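PDB 4I4C: UPF0255 protein frsA, which probably hydrolyses carboxylic esters to an alcohol and a carboxylate, as a two-domain relative of the alpha/beta-hydrolase esterases. Local coordinates for residues 55-60 and 132-137; 218-223 and 408-413; 387-392 and 399-404. One frame throughout, in Å; residues are numbered along the deposited sequence.

Contact 1 of 3, residues 55-60 and 132-137; sequences LQWVWQ and YSIAGY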
loop_
_atom_site.group_PDB
_atom_site.type_symbol
_atom_site.label_atom_id
_atom_site.label_comp_id
_atom_site.label_asym_id
_atom_site.label_seq_id
_atom_site.Cartn_x
_atom_site.Cartn_y
_atom_site.Cartn_z
ATOM N N LEU A 55 -10.099 -6.470 -8.196
ATOM C CA LEU A 55 -9.490 -5.794 -9.343
ATOM C C LEU A 55 -8.082 -5.247 -9.053
ATOM O O LEU A 55 -7.212 -5.286 -9.921
ATOM C CB LEU A 55 -10.417 -4.685 -9.871
ATOM C CG LEU A 55 -11.730 -5.252 -10.423
ATOM C CD1 LEU A 55 -12.650 -4.189 -11.000
ATOM C CD2 LEU A 55 -11.419 -6.259 -11.476
ATOM N N GLN A 56 -7.855 -4.751 -7.838
ATOM C CA GLN A 56 -6.517 -4.284 -7.463
ATOM C C GLN A 56 -5.519 -5.441 -7.482
ATOM O O GLN A 56 -4.425 -5.335 -8.018
ATOM C CB GLN A 56 -6.527 -3.638 -6.080
ATOM C CG GLN A 56 -5.196 -3.016 -5.685
ATOM C CD GLN A 56 -5.081 -2.761 -4.186
ATOM O OE1 GLN A 56 -5.828 -1.969 -3.625
ATOM N NE2 GLN A 56 -4.144 -3.442 -3.537
ATOM N N TRP A 57 -5.904 -6.553 -6.874
ATOM C CA TRP A 57 -5.008 -7.704 -6.793
ATOM C C TRP A 57 -4.679 -8.268 -8.181
ATOM O O TRP A 57 -3.535 -8.626 -8.452
ATOM C CB TRP A 57 -5.563 -8.749 -5.824
ATOM C CG TRP A 57 -5.564 -8.251 -4.416
ATOM C CD1 TRP A 57 -4.672 -7.379 -3.859
ATOM C CD2 TRP A 57 -6.517 -8.556 -3.389
ATOM N NE1 TRP A 57 -5.001 -7.141 -2.546
ATOM C CE2 TRP A 57 -6.126 -7.858 -2.233
ATOM C CE3 TRP A 57 -7.659 -9.359 -3.335
ATOM C CZ2 TRP A 57 -6.843 -7.926 -1.033
ATOM C CZ3 TRP A 57 -8.363 -9.430 -2.140
ATOM C CH2 TRP A 57 -7.951 -8.716 -1.009
ATOM N N VAL A 58 -5.666 -8.295 -9.070
ATOM C CA VAL A 58 -5.441 -8.739 -10.446
ATOM C C VAL A 58 -4.486 -7.779 -11.164
ATOM O O VAL A 58 -3.522 -8.200 -11.773
ATOM C CB VAL A 58 -6.770 -8.846 -11.214
ATOM C CG1 VAL A 58 -6.525 -8.994 -12.711
ATOM C CG2 VAL A 58 -7.597 -10.003 -10.669
ATOM N N TRP A 59 -4.765 -6.486 -11.061
ATOM C CA TRP A 59 -3.857 -5.445 -11.547
ATOM C C TRP A 59 -2.414 -5.671 -11.065
ATOM O O TRP A 59 -1.464 -5.605 -11.843
ATOM C CB TRP A 59 -4.368 -4.090 -11.069
ATOM C CG TRP A 59 -3.713 -2.907 -11.690
ATOM C CD1 TRP A 59 -3.210 -2.808 -12.957
ATOM C CD2 TRP A 59 -3.491 -1.632 -11.066
ATOM N NE1 TRP A 59 -2.687 -1.552 -13.159
ATOM C CE2 TRP A 59 -2.853 -0.808 -12.018
ATOM C CE3 TRP A 59 -3.770 -1.107 -9.795
ATOM C CZ2 TRP A 59 -2.489 0.514 -11.737
ATOM C CZ3 TRP A 59 -3.407 0.212 -9.517
ATOM C CH2 TRP A 59 -2.774 1.003 -10.485
ATOM N N GLN A 60 -2.259 -5.953 -9.778
ATOM C CA GLN A 60 -0.948 -6.238 -9.196
ATOM C C GLN A 60 -0.315 -7.560 -9.655
ATOM O O GLN A 60 0.890 -7.763 -9.489
ATOM C CB GLN A 60 -1.036 -6.200 -7.664
ATOM C CG GLN A 60 -1.365 -4.826 -7.140
ATOM C CD GLN A 60 -1.581 -4.779 -5.648
ATOM O OE1 GLN A 60 -2.651 -5.115 -5.162
ATOM N NE2 GLN A 60 -0.567 -4.335 -4.911
ATOM N N TYR A 132 1.247 -14.245 -0.773
ATOM C CA TYR A 132 1.583 -14.201 0.640
ATOM C C TYR A 132 1.216 -12.862 1.297
ATOM O O TYR A 132 0.778 -12.834 2.449
ATOM C CB TYR A 132 3.084 -14.453 0.842
ATOM C CG TYR A 132 3.543 -15.842 0.500
ATOM C CD1 TYR A 132 2.760 -16.955 0.815
ATOM C CD2 TYR A 132 4.748 -16.051 -0.154
ATOM C CE1 TYR A 132 3.170 -18.229 0.497
ATOM C CE2 TYR A 132 5.166 -17.336 -0.483
ATOM C CZ TYR A 132 4.372 -18.419 -0.149
ATOM O OH TYR A 132 4.773 -19.704 -0.459
ATOM N N SER A 133 1.446 -11.763 0.580
ATOM C CA SER A 133 1.060 -10.428 1.044
ATOM C C SER A 133 -0.452 -10.333 1.241
ATOM O O SER A 133 -0.934 -9.888 2.287
ATOM C CB SER A 133 1.547 -9.343 0.073
ATOM O OG SER A 133 1.067 -8.064 0.463
ATOM N N ILE A 134 -1.202 -10.756 0.236
ATOM C CA ILE A 134 -2.661 -10.829 0.359
ATOM C C ILE A 134 -3.112 -11.739 1.517
ATOM O O ILE A 134 -4.062 -11.420 2.244
ATOM C CB ILE A 134 -3.286 -11.305 -0.965
ATOM C CG1 ILE A 134 -3.054 -10.240 -2.047
ATOM C CG2 ILE A 134 -4.758 -11.613 -0.778
ATOM C CD1 ILE A 134 -3.204 -10.735 -3.468
ATOM N N ALA A 135 -2.429 -12.872 1.690
ATOM C CA ALA A 135 -2.687 -13.754 2.837
ATOM C C ALA A 135 -2.639 -12.993 4.168
ATOM O O ALA A 135 -3.425 -13.256 5.079
ATOM C CB ALA A 135 -1.698 -14.930 2.855
ATOM N N GLY A 136 -1.713 -12.043 4.279
ATOM C CA GLY A 136 -1.563 -11.299 5.514
ATOM C C GLY A 136 -2.439 -10.052 5.585
ATOM O O GLY A 136 -2.669 -9.487 6.661
ATOM N N TYR A 137 -2.907 -9.605 4.429
ATOM C CA TYR A 137 -3.756 -8.408 4.366
ATOM C C TYR A 137 -4.917 -8.569 5.331
ATOM O O TYR A 137 -5.540 -9.651 5.371
ATOM C CB TYR A 137 -4.272 -8.243 2.934
ATOM C CG TYR A 137 -5.419 -7.271 2.732
ATOM C CD1 TYR A 137 -5.184 -5.910 2.510
ATOM C CD2 TYR A 137 -6.734 -7.722 2.693
ATOM C CE1 TYR A 137 -6.244 -5.027 2.291
ATOM C CE2 TYR A 137 -7.796 -6.849 2.475
ATOM C CZ TYR A 137 -7.547 -5.500 2.269
ATOM O OH TYR A 137 -8.611 -4.631 2.040
#
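Trp-57 lays one face of its indole under the end of Ile-134. CG1 of Ile-134 stands 3.7 Å from the centroid of the five-membered ring and only 10° off its normal, a CH-pi contact, while the terminal methyl CD1 leans toward the root of the indole and comes within 3.6 Å of Trp-57 CG. The six-membered ring of the same indole is used differently. Its far edge points into the face of Tyr-137, with Trp-57 CZ2 lying 3.7 Å from Tyr-137 CD2, the centroids 5.3 Å apart and the planes at 84°, a T-shaped pair. One indole therefore offers its face to an aliphatic chain and its edge to a phenol. Tyr-137, the first residue to leave helical geometry after Gly-136, can meet that edge because its CG stands anti to the backbone N (chi1 166°); its hydroxyl is hydrogen-bonded to the backbone oxygen of Asn-51, which fixes the far end of the ring.

The contact is made by van der Waals and aromatic packing of three buried side chains. On the helix of Trp-57, Gln-56 NE2 donates to Gln-60 OE1 at 2.8 Å, nearly straight, from above the carbonyl plane of Gln-60. Both glutamines, with Trp-59, line the pocket that holds a polyether molecule, probably from the crystallisation liquor.

The contact joins the short helix 54-60 to the C-terminal end of helix 121-136. Trp-102 of helix 98-114 also packs on Ile-134, and Tyr-398 of helix 394-413 stacks on Trp-59, so the short helix is placed between the helical part of the protein and helix 394-413.

Contact 2 of 3, residues 218-223 and 408-413; sequences AKHDIA and WLEDEL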
loop_
_atom_site.group_PDB
_atom_site.type_symbol
_atom_site.label_atom_id
_atom_site.label_comp_id
_atom_site.label_asym_id
_atom_site.label_seq_id
_atom_site.Cartn_x
_atom_site.Cartn_y
_atom_site.Cartn_z
ATOM N N ALA A 218 10.264 0.410 -15.928
ATOM C CA ALA A 218 11.488 -0.204 -16.443
ATOM C C ALA A 218 11.679 0.063 -17.926
ATOM O O ALA A 218 12.808 0.083 -18.411
ATOM C CB ALA A 218 11.505 -1.713 -16.184
ATOM N N LYS A 219 10.570 0.253 -18.639
ATOM C CA LYS A 219 10.605 0.475 -20.079
ATOM C C LYS A 219 11.220 1.830 -20.410
ATOM O O LYS A 219 11.578 2.099 -21.555
ATOM C CB LYS A 219 9.203 0.309 -20.678
ATOM C CG LYS A 219 8.752 -1.158 -20.663
ATOM C CD LYS A 219 7.321 -1.373 -21.135
ATOM C CE LYS A 219 7.017 -2.867 -21.207
ATOM N NZ LYS A 219 5.559 -3.178 -21.224
ATOM N N HIS A 220 11.374 2.661 -19.385
ATOM C CA HIS A 220 12.006 3.970 -19.530
ATOM C C HIS A 220 13.305 4.068 -18.741
ATOM O O HIS A 220 13.843 5.161 -18.544
ATOM C CB HIS A 220 11.050 5.069 -19.075
ATOM C CG HIS A 220 9.821 5.182 -19.917
ATOM N ND1 HIS A 220 8.630 4.570 -19.583
ATOM C CD2 HIS A 220 9.599 5.825 -21.085
ATOM C CE1 HIS A 220 7.727 4.837 -20.508
ATOM N NE2 HIS A 220 8.288 5.598 -21.429
ATOM N N ASP A 221 13.794 2.921 -18.282
ATOM C CA ASP A 221 14.986 2.859 -17.434
ATOM C C ASP A 221 14.864 3.690 -16.151
ATOM O O ASP A 221 15.864 4.078 -15.570
ATOM C CB ASP A 221 16.237 3.254 -18.219
ATOM C CG ASP A 221 16.599 2.235 -19.280
ATOM O OD1 ASP A 221 16.672 1.027 -18.960
ATOM O OD2 ASP A 221 16.800 2.637 -20.441
ATOM N N ILE A 222 13.635 3.945 -15.717
ATOM C CA ILE A 222 13.391 4.603 -14.445
ATOM C C ILE A 222 13.443 3.595 -13.293
ATOM O O ILE A 222 12.630 2.664 -13.217
ATOM C CB ILE A 222 12.023 5.321 -14.430
ATOM C CG1 ILE A 222 11.974 6.404 -15.506
ATOM C CG2 ILE A 222 11.742 5.930 -13.037
ATOM C CD1 ILE A 222 10.675 7.140 -15.538
ATOM N N ALA A 223 14.404 3.785 -12.400
ATOM C CA ALA A 223 14.524 2.945 -11.222
ATOM C C ALA A 223 13.363 3.167 -10.262
ATOM O O ALA A 223 12.847 4.277 -10.131
ATOM C CB ALA A 223 15.850 3.192 -10.518
ATOM N N TRP A 408 3.590 11.644 -17.209
ATOM C CA TRP A 408 4.000 12.744 -16.348
ATOM C C TRP A 408 5.470 12.578 -15.989
ATOM O O TRP A 408 6.247 13.531 -16.052
ATOM C CB TRP A 408 3.137 12.743 -15.088
ATOM C CG TRP A 408 3.223 13.979 -14.236
ATOM C CD1 TRP A 408 4.017 14.170 -13.136
ATOM C CD2 TRP A 408 2.460 15.182 -14.392
ATOM N NE1 TRP A 408 3.797 15.419 -12.604
ATOM C CE2 TRP A 408 2.845 16.059 -13.353
ATOM C CE3 TRP A 408 1.489 15.602 -15.306
ATOM C CZ2 TRP A 408 2.291 17.328 -13.205
ATOM C CZ3 TRP A 408 0.937 16.862 -15.158
ATOM C CH2 TRP A 408 1.339 17.709 -14.115
ATOM N N LEU A 409 5.852 11.355 -15.628
ATOM C CA LEU A 409 7.231 11.076 -15.245
ATOM C C LEU A 409 8.159 11.132 -16.446
ATOM O O LEU A 409 9.281 11.619 -16.351
ATOM C CB LEU A 409 7.326 9.729 -14.537
ATOM C CG LEU A 409 6.631 9.790 -13.180
ATOM C CD1 LEU A 409 6.147 8.417 -12.754
ATOM C CD2 LEU A 409 7.564 10.384 -12.133
ATOM N N GLU A 410 7.678 10.641 -17.577
ATOM C CA GLU A 410 8.392 10.759 -18.834
ATOM C C GLU A 410 8.685 12.227 -19.131
ATOM O O GLU A 410 9.821 12.583 -19.457
ATOM C CB GLU A 410 7.536 10.167 -19.949
ATOM C CG GLU A 410 8.231 9.964 -21.270
ATOM C CD GLU A 410 7.524 8.923 -22.112
ATOM O OE1 GLU A 410 6.446 8.449 -21.685
ATOM O OE2 GLU A 410 8.047 8.571 -23.190
ATOM N N ASP A 411 7.665 13.079 -19.005
ATOM C CA ASP A 411 7.814 14.503 -19.331
ATOM C C ASP A 411 8.703 15.274 -18.358
ATOM O O ASP A 411 9.470 16.144 -18.773
ATOM C CB ASP A 411 6.450 15.201 -19.448
ATOM C CG ASP A 411 5.583 14.625 -20.567
ATOM O OD1 ASP A 411 6.114 13.903 -21.442
ATOM O OD2 ASP A 411 4.363 14.898 -20.572
ATOM N N GLU A 412 8.611 14.960 -17.073
ATOM C CA GLU A 412 9.268 15.790 -16.071
ATOM C C GLU A 412 10.589 15.212 -15.578
ATOM O O GLU A 412 11.483 15.961 -15.182
ATOM C CB GLU A 412 8.323 16.087 -14.902
ATOM C CG GLU A 412 7.030 16.800 -15.308
ATOM C CD GLU A 412 7.264 18.233 -15.778
ATOM O OE1 GLU A 412 8.373 18.751 -15.559
ATOM O OE2 GLU A 412 6.337 18.839 -16.350
ATOM N N LEU A 413 10.710 13.885 -15.618
ATOM C CA LEU A 413 11.909 13.194 -15.145
ATOM C C LEU A 413 12.933 12.915 -16.250
ATOM O O LEU A 413 14.131 13.099 -16.038
ATOM C CB LEU A 413 11.531 11.878 -14.459
ATOM C CG LEU A 413 11.983 11.596 -13.033
ATOM C CD1 LEU A 413 11.601 12.743 -12.117
ATOM C CD2 LEU A 413 11.366 10.249 -12.549
#
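His-220 carries its imidazole beside the backbone N (chi1 -64°), and Glu-410 extends its chain with CG anti to the backbone N (chi1 -169°), which brings ring and carboxylate together between a turn and a helix. The turn is a Schellman motif closing helix 210-217: Asp-221, with positive phi, is its C-prime residue, Asp-221 N hydrogen-bonds to Ala-218 O, and Ile-222 N hydrogen-bonds to Leu-217 O. From there the chain enters strand 223-226 of the mixed sheet of this alpha/beta-hydrolase fold.

The two side chains cross at about a right angle, and the planes of imidazole and carboxylate stand 61° apart. NE2 of His-220 lies 3.4 Å from Glu-410 OE1, and OE2 is almost as near. At the other side of the ring, His-220 ND1 makes a weak hydrogen bond to the backbone oxygen of His-216, within the preceding helix.

Deeper in the contact the packing is apolar and loose. Ile-222 reaches between two leucines one turn apart on helix 394-413, and Val-196 of strand 193-199 touches all three side chains, so that turn and helix meet over the sheet. The branches of Ile-222 divide the work: CD1 approaches Leu-409 CB at 4.3 Å, and CG2 faces Leu-413 CD2 at 4.4 Å.

Contact 3 of 3, residues 387-392 and 399-404; sequences KKISSK and EQSLDL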
loop_
_atom_site.group_PDB
_atom_site.type_symbol
_atom_site.label_atom_id
_atom_site.label_comp_id
_atom_site.label_asym_id
_atom_site.label_seq_id
_atom_site.Cartn_x
_atom_site.Cartn_y
_atom_site.Cartn_z
ATOM N N LYS A 387 -7.168 15.139 -11.741
ATOM C CA LYS A 387 -8.043 14.435 -12.672
ATOM C C LYS A 387 -9.058 13.547 -11.938
ATOM O O LYS A 387 -8.728 12.887 -10.954
ATOM C CB LYS A 387 -7.210 13.624 -13.666
ATOM C CG LYS A 387 -8.017 12.707 -14.571
ATOM C CD LYS A 387 -8.951 13.483 -15.485
ATOM C CE LYS A 387 -9.748 12.548 -16.395
ATOM N NZ LYS A 387 -8.884 11.853 -17.400
ATOM N N LYS A 388 -10.303 13.581 -12.394
ATOM C CA LYS A 388 -11.314 12.638 -11.952
ATOM C C LYS A 388 -11.427 11.576 -13.036
ATOM O O LYS A 388 -11.945 11.831 -14.128
ATOM C CB LYS A 388 -12.657 13.333 -11.719
ATOM C CG LYS A 388 -13.864 12.389 -11.718
ATOM C CD LYS A 388 -14.999 12.929 -10.876
ATOM C CE LYS A 388 -15.313 14.362 -11.233
ATOM N NZ LYS A 388 -16.421 14.869 -10.391
ATOM N N ILE A 389 -10.913 10.388 -12.738
ATOM C CA ILE A 389 -10.837 9.345 -13.743
ATOM C C ILE A 389 -12.191 8.669 -13.901
ATOM O O ILE A 389 -12.652 7.972 -13.002
ATOM C CB ILE A 389 -9.797 8.286 -13.377
ATOM C CG1 ILE A 389 -8.465 8.940 -13.013
ATOM C CG2 ILE A 389 -9.627 7.312 -14.529
ATOM C CD1 ILE A 389 -7.500 9.031 -14.161
ATOM N N SER A 390 -12.820 8.895 -15.049
ATOM C CA SER A 390 -14.064 8.231 -15.404
ATOM C C SER A 390 -13.747 7.051 -16.295
ATOM O O SER A 390 -12.923 7.157 -17.204
ATOM C CB SER A 390 -15.001 9.190 -16.146
ATOM O OG SER A 390 -15.675 10.051 -15.246
ATOM N N SER A 391 -14.397 5.924 -16.029
ATOM C CA SER A 391 -14.229 4.738 -16.859
ATOM C C SER A 391 -15.415 3.788 -16.702
ATOM O O SER A 391 -16.179 3.885 -15.742
ATOM C CB SER A 391 -12.926 4.002 -16.516
ATOM O OG SER A 391 -12.938 3.559 -15.174
ATOM N N LYS A 392 -15.560 2.872 -17.657
ATOM C CA LYS A 392 -16.598 1.840 -17.585
ATOM C C LYS A 392 -16.277 0.819 -16.512
ATOM O O LYS A 392 -17.155 0.413 -15.758
ATOM C CB LYS A 392 -16.773 1.134 -18.936
ATOM C CG LYS A 392 -17.582 1.933 -19.945
ATOM C CD LYS A 392 -17.545 1.288 -21.326
ATOM C CE LYS A 392 -18.154 2.184 -22.403
ATOM N NZ LYS A 392 -17.912 1.624 -23.764
ATOM N N GLU A 399 -5.746 1.525 -15.187
ATOM C CA GLU A 399 -4.817 1.540 -16.310
ATOM C C GLU A 399 -4.646 2.927 -16.952
ATOM O O GLU A 399 -3.522 3.305 -17.282
ATOM C CB GLU A 399 -5.141 0.431 -17.317
ATOM C CG GLU A 399 -4.852 -0.958 -16.717
ATOM C CD GLU A 399 -5.004 -2.118 -17.694
ATOM O OE1 GLU A 399 -4.661 -3.261 -17.304
ATOM O OE2 GLU A 399 -5.467 -1.899 -18.836
ATOM N N GLN A 400 -5.739 3.680 -17.097
ATOM C CA GLN A 400 -5.657 5.084 -17.519
ATOM C C GLN A 400 -4.789 5.885 -16.567
ATOM O O GLN A 400 -3.917 6.634 -16.998
ATOM C CB GLN A 400 -7.030 5.754 -17.504
ATOM C CG GLN A 400 -7.986 5.429 -18.634
ATOM C CD GLN A 400 -9.284 6.225 -18.501
ATOM O OE1 GLN A 400 -9.288 7.331 -17.956
ATOM N NE2 GLN A 400 -10.387 5.658 -18.980
ATOM N N SER A 401 -5.059 5.744 -15.267
ATOM C CA SER A 401 -4.353 6.502 -14.234
ATOM C C SER A 401 -2.857 6.297 -14.349
ATOM O O SER A 401 -2.063 7.245 -14.310
ATOM C CB SER A 401 -4.816 6.046 -12.852
ATOM O OG SER A 401 -6.158 6.429 -12.626
ATOM N N LEU A 402 -2.486 5.034 -14.493
ATOM C CA LEU A 402 -1.095 4.637 -14.564
ATOM C C LEU A 402 -0.445 5.096 -15.857
ATOM O O LEU A 402 0.750 5.408 -15.882
ATOM C CB LEU A 402 -0.980 3.116 -14.444
ATOM C CG LEU A 402 0.167 2.697 -13.540
ATOM C CD1 LEU A 402 -0.076 3.241 -12.137
ATOM C CD2 LEU A 402 0.319 1.186 -13.528
ATOM N N ASP A 403 -1.214 5.126 -16.943
ATOM C CA ASP A 403 -0.688 5.649 -18.206
ATOM C C ASP A 403 -0.365 7.151 -18.110
ATOM O O ASP A 403 0.665 7.612 -18.614
ATOM C CB ASP A 403 -1.648 5.367 -19.373
ATOM C CG ASP A 403 -1.674 3.888 -19.776
ATOM O OD1 ASP A 403 -0.751 3.135 -19.378
ATOM O OD2 ASP A 403 -2.618 3.483 -20.497
ATOM N N LEU A 404 -1.255 7.898 -17.460
ATOM C CA LEU A 404 -1.078 9.329 -17.199
ATOM C C LEU A 404 0.112 9.601 -16.280
ATOM O O LEU A 404 0.802 10.629 -16.399
ATOM C CB LEU A 404 -2.343 9.882 -16.544
ATOM C CG LEU A 404 -3.546 10.030 -17.476
ATOM C CD1 LEU A 404 -4.795 10.301 -16.673
ATOM C CD2 LEU A 404 -3.307 11.156 -18.465
#
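Strand 387-389 and helix 399-404 run roughly antiparallel, their axes at 147° and 9.8 Å apart at the closest approach, with the CA atoms of Ile-389 and Ser-401 facing each other at 7.1 Å. Ile-389 fills the space between them: its CG1-CD1 arm meets Ser-401 and Leu-404, its CG2 methyl Gln-400. Its CD1 comes to 3.3 Å from Ser-401 OG, and CG1 is almost as close to that oxygen. The hydroxyl is not left without a polar partner in this largely apolar setting, since Ser-401 OG is hydrogen-bonded to the backbone oxygen of Gly-397, one turn earlier on its own helix. The same CD1 reaches tip to tip toward Leu-404 CD1, 3.9 Å away, while CG2 lies 3.4 Å from Gln-400 OE1.

Together these segments bring the edge strand 385-389 of the mixed sheet against the C-terminal helix 394-413, to which a short connection leads directly; this strand-then-helix ending is familiar from the alpha/beta-hydrolase fold. Ser-401 and Leu-404 also rest on the adjacent parallel strand 358-363, through Leu-363 and through Leu-359 and Met-361.

Gln-400 runs past Ile-389 in the opposite direction, and its chain is extended beyond CG, which carries the amide beyond the end of the strand. There Gln-400 NE2 makes a weak hydrogen bond to Ser-390 O, 3.4 Å long and bent to 143°. The amide nitrogen also sits 3.9 Å from Ser-391 CB. Nearer the start of the strand segment, the aliphatic arm of Lys-387 bends about CB-CG (chi2 64°), and its NZ ends 4.4 Å from Leu-404 CD1.

In the fold
Contacts 2 and 3 illustrate how one long helix can tie distant parts of a fold together; contact 1 reaches that helix through Trp-59. Contact 1 closes before contact 2 opens along the chain, while contact 3 is nested within the loop that contact 2 closes. Contacts 2 and 3 lie about 18 Å apart, centre to centre, and helix 394-413 meets the turn before strand 223-226 near its C-terminal end and edge strand 385-389 nearer its start. Contact 1 lies about 25 Å from contact 2 between centres, without touching it, and about 21 Å from contact 3, where Trp-59 CZ2 touches Leu-402 CD2 at 3.4 Å. Both residues line the polyether pocket, between the helical and sheet-bearing parts.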